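Local structure of putative TetR-family transcriptional regulator (Rhodococcus sp., 2G3B) at residues Asn97-Asn102 / Arg165-Glu170. The protein probably binds DNA at cis-regulatory sites through its helix-turn-helix region and acts as a transcriptional repressor of the TetR family. Numbering follows the deposited sequence.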
ATOM      1  N   ASN A  97      -9.920  10.254   3.188  1.00 30.42           N
ATOM      2  CA  ASN A  97      -8.736  10.572   2.371  1.00 32.15           C
ATOM      3  C   ASN A  97      -7.949   9.301   2.109  1.00 32.57           C
ATOM      4  O   ASN A  97      -7.450   9.071   1.026  1.00 30.51           O
ATOM      5  CB  ASN A  97      -7.693  11.411   3.170  1.00 32.93           C
ATOM      6  CG  ASN A  97      -7.931  12.891   3.070  1.00 37.44           C
ATOM      7  OD1 ASN A  97      -8.744  13.350   2.235  1.00 35.64           O
ATOM      8  ND2 ASN A  97      -7.209  13.682   3.930  1.00 37.71           N
ATOM      9  N   SER A  98      -7.815   8.513   3.180  1.00 33.16           N
ATOM     10  CA  SER A  98      -7.060   7.272   3.149  1.00 33.77           C
ATOM     11  C   SER A  98      -7.670   6.207   2.224  1.00 33.34           C
ATOM     12  O   SER A  98      -6.936   5.601   1.417  1.00 31.77           O
ATOM     13  CB  SER A  98      -6.858   6.803   4.597  1.00 35.34           C
ATOM     14  OG  SER A  98      -6.050   5.675   4.571  1.00 41.57           O
ATOM     15  N   LEU A  99      -9.004   6.010   2.296  1.00 32.28           N
ATOM     16  CA  LEU A  99      -9.709   5.154   1.380  1.00 32.89           C
ATOM     17  C   LEU A  99      -9.526   5.568  -0.073  1.00 32.78           C
ATOM     18  O   LEU A  99      -9.285   4.695  -0.916  1.00 33.54           O
ATOM     19  CB  LEU A  99     -11.228   5.079   1.681  1.00 34.00           C
ATOM     20  CG  LEU A  99     -11.611   4.393   2.973  1.00 35.09           C
ATOM     21  CD1 LEU A  99     -13.041   4.870   3.404  1.00 36.36           C
ATOM     22  CD2 LEU A  99     -11.508   2.824   2.747  1.00 32.43           C
ATOM     23  N   ALA A 100      -9.690   6.863  -0.365  1.00 31.37           N
ATOM     24  CA  ALA A 100      -9.586   7.398  -1.742  1.00 30.91           C
ATOM     25  C   ALA A 100      -8.166   7.217  -2.261  1.00 32.00           C
ATOM     26  O   ALA A 100      -7.981   6.730  -3.361  1.00 31.38           O
ATOM     27  CB  ALA A 100      -9.985   8.866  -1.789  1.00 32.18           C
ATOM     28  N   TRP A 101      -7.158   7.490  -1.418  1.00 31.61           N
ATOM     29  CA  TRP A 101      -5.777   7.315  -1.832  1.00 32.70           C
ATOM     30  C   TRP A 101      -5.492   5.833  -2.092  1.00 33.14           C
ATOM     31  O   TRP A 101      -4.867   5.495  -3.078  1.00 34.18           O
ATOM     32  CB  TRP A 101      -4.836   7.854  -0.737  1.00 33.40           C
ATOM     33  CG  TRP A 101      -3.453   7.927  -1.151  1.00 35.39           C
ATOM     34  CD1 TRP A 101      -2.474   6.960  -0.973  1.00 35.13           C
ATOM     35  CD2 TRP A 101      -2.826   9.027  -1.813  1.00 35.13           C
ATOM     36  NE1 TRP A 101      -1.291   7.420  -1.518  1.00 38.28           N
ATOM     37  CE2 TRP A 101      -1.478   8.675  -2.034  1.00 34.90           C
ATOM     38  CE3 TRP A 101      -3.286  10.264  -2.289  1.00 36.14           C
ATOM     39  CZ2 TRP A 101      -0.565   9.543  -2.674  1.00 36.34           C
ATOM     40  CZ3 TRP A 101      -2.388  11.114  -2.925  1.00 36.30           C
ATOM     41  CH2 TRP A 101      -1.036  10.743  -3.105  1.00 37.91           C
ATOM     42  N   ASN A 102      -5.904   4.965  -1.174  1.00 33.74           N
ATOM     43  CA  ASN A 102      -5.804   3.522  -1.336  1.00 34.11           C
ATOM     44  C   ASN A 102      -6.360   3.036  -2.689  1.00 34.22           C
ATOM     45  O   ASN A 102      -5.706   2.255  -3.398  1.00 33.20           O
ATOM     46  CB  ASN A 102      -6.585   2.853  -0.186  1.00 33.92           C
ATOM     47  CG  ASN A 102      -6.106   1.440   0.100  1.00 38.84           C
ATOM     48  OD1 ASN A 102      -6.800   0.478  -0.191  1.00 44.17           O
ATOM     49  ND2 ASN A 102      -4.920   1.316   0.666  1.00 31.82           N
ATOM     50  N   ARG A 165      -3.463  -2.045   5.331  1.00 30.39           N
ATOM     51  CA  ARG A 165      -3.895  -3.045   6.316  1.00 29.92           C
ATOM     52  C   ARG A 165      -4.954  -2.499   7.268  1.00 30.88           C
ATOM     53  O   ARG A 165      -5.904  -3.187   7.665  1.00 30.55           O
ATOM     54  CB  ARG A 165      -2.652  -3.458   7.123  1.00 29.99           C
ATOM     55  CG  ARG A 165      -1.653  -4.287   6.265  1.00 28.51           C
ATOM     56  CD  ARG A 165      -0.720  -5.068   7.186  1.00 28.32           C
ATOM     57  NE  ARG A 165       0.354  -5.683   6.362  1.00 26.21           N
ATOM     58  CZ  ARG A 165       1.555  -5.992   6.831  1.00 26.94           C
ATOM     59  NH1 ARG A 165       1.832  -5.712   8.112  1.00 31.52           N
ATOM     60  NH2 ARG A 165       2.456  -6.571   6.026  1.00 25.71           N
ATOM     61  N   TRP A 166      -4.785  -1.228   7.598  1.00 31.09           N
ATOM     62  CA  TRP A 166      -5.691  -0.532   8.517  1.00 30.84           C
ATOM     63  C   TRP A 166      -7.103  -0.487   7.939  1.00 31.84           C
ATOM     64  O   TRP A 166      -8.061  -0.739   8.654  1.00 30.45           O
ATOM     65  CB  TRP A 166      -5.171   0.879   8.725  1.00 30.03           C
ATOM     66  CG  TRP A 166      -6.027   1.809   9.575  1.00 31.46           C
ATOM     67  CD1 TRP A 166      -6.482   1.597  10.873  1.00 29.79           C
ATOM     68  CD2 TRP A 166      -6.373   3.151   9.241  1.00 31.13           C
ATOM     69  NE1 TRP A 166      -7.123   2.740  11.327  1.00 32.85           N
ATOM     70  CE2 TRP A 166      -7.090   3.693  10.338  1.00 30.90           C
ATOM     71  CE3 TRP A 166      -6.190   3.941   8.078  1.00 32.89           C
ATOM     72  CZ2 TRP A 166      -7.615   5.016  10.326  1.00 32.33           C
ATOM     73  CZ3 TRP A 166      -6.694   5.219   8.046  1.00 31.75           C
ATOM     74  CH2 TRP A 166      -7.426   5.757   9.180  1.00 33.46           C
ATOM     75  N   LEU A 167      -7.194  -0.155   6.661  1.00 31.68           N
ATOM     76  CA  LEU A 167      -8.464  -0.091   5.969  1.00 32.00           C
ATOM     77  C   LEU A 167      -9.184  -1.431   5.751  1.00 32.94           C
ATOM     78  O   LEU A 167     -10.406  -1.435   5.498  1.00 33.51           O
ATOM     79  CB  LEU A 167      -8.287   0.656   4.650  1.00 31.72           C
ATOM     80  CG  LEU A 167      -7.834   2.110   4.746  1.00 31.10           C
ATOM     81  CD1 LEU A 167      -7.372   2.588   3.351  1.00 30.85           C
ATOM     82  CD2 LEU A 167      -8.964   2.988   5.361  1.00 33.06           C
ATOM     83  N   CYS A 168      -8.447  -2.552   5.800  1.00 33.39           N
ATOM     84  CA  CYS A 168      -8.986  -3.928   5.809  1.00 33.55           C
ATOM     85  C   CYS A 168      -9.325  -4.421   7.221  1.00 33.04           C
ATOM     86  O   CYS A 168      -9.564  -5.624   7.434  1.00 31.92           O
ATOM     87  CB  CYS A 168      -7.874  -4.916   5.315  1.00 34.00           C
ATOM     88  SG  CYS A 168      -7.432  -4.727   3.641  1.00 39.15           S
ATOM     89  N   LYS A 169      -9.212  -3.531   8.215  1.00 33.88           N
ATOM     90  CA  LYS A 169      -9.306  -3.854   9.641  1.00 32.14           C
ATOM     91  C   LYS A 169      -8.343  -4.919  10.116  1.00 32.14           C
ATOM     92  O   LYS A 169      -8.627  -5.607  11.084  1.00 30.94           O
ATOM     93  CB  LYS A 169     -10.742  -4.264  10.026  1.00 34.67           C
ATOM     94  CG  LYS A 169     -11.826  -3.314   9.495  1.00 37.49           C
ATOM     95  CD  LYS A 169     -11.988  -2.126  10.412  1.00 46.56           C
ATOM     96  CE  LYS A 169     -13.206  -1.269  10.032  1.00 53.74           C
ATOM     97  NZ  LYS A 169     -14.458  -1.506  10.905  1.00 56.85           N
ATOM     98  N   GLU A 170      -7.214  -5.052   9.431  1.00 32.06           N
ATOM     99  CA  GLU A 170      -6.195  -6.072   9.762  1.00 33.22           C
ATOM    100  C   GLU A 170      -5.264  -5.620  10.907  1.00 32.58           C
ATOM    101  O   GLU A 170      -4.634  -6.441  11.598  1.00 32.60           O
ATOM    102  CB  GLU A 170      -5.340  -6.337   8.516  1.00 32.59           C
ATOM    103  CG  GLU A 170      -4.451  -7.512   8.655  1.00 32.79           C
ATOM    104  CD  GLU A 170      -3.923  -7.924   7.335  1.00 35.00           C
ATOM    105  OE1 GLU A 170      -4.707  -8.266   6.424  1.00 31.18           O
ATOM    106  OE2 GLU A 170      -2.709  -7.945   7.199  1.00 33.65           O
TER
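With CG of Leu167 set anti to its own carbonyl carbon (chi1 -62°) and CG of Asn102 anti to its backbone N (chi1 -156°), the two side chains approach from opposite directions, and Leu167 CD1 settles over the face of the Asn102 carboxamide, 3.6 Å from Asn102 CB and 3.7 Å from Asn102 CG. The same methyl also lies 3.6 Å from Ser98 OG and equally near the Ser98 carbonyl oxygen, one turn earlier on the helix. The other branch runs obliquely across Leu99, with Leu167 CD2 3.7 Å from Leu99 CD2. One leucine thus spreads its two methyls over three residues of helix 92-110, an apolar side chain at a helix end that packs on one leucine and on the polar groups of Ser98 and Asn102. Helix 148-167 stops here in a Schellman motif, with Lys169 at positive phi, Glu170 N bonded to Arg165 O and Lys169 N to Trp166 O, within the ligand-binding and dimerisation domain expected of TetR regulators. Replacing Leu167 by an alanine is likely to open a gap beside Leu99 CD2 and leave the Asn102 amide without its covering methyl. The Trp166 indole presents an edge to Ser98, whose OG lies near the ring plane, 3.6 Å from Trp166 CZ3; at the far side of the ring, NE1 is hydrogen-bonded to Thr173. Leu99 also packs on Val109 of the second subunit, while Arg165 forms a salt bridge with Glu160 of that subunit.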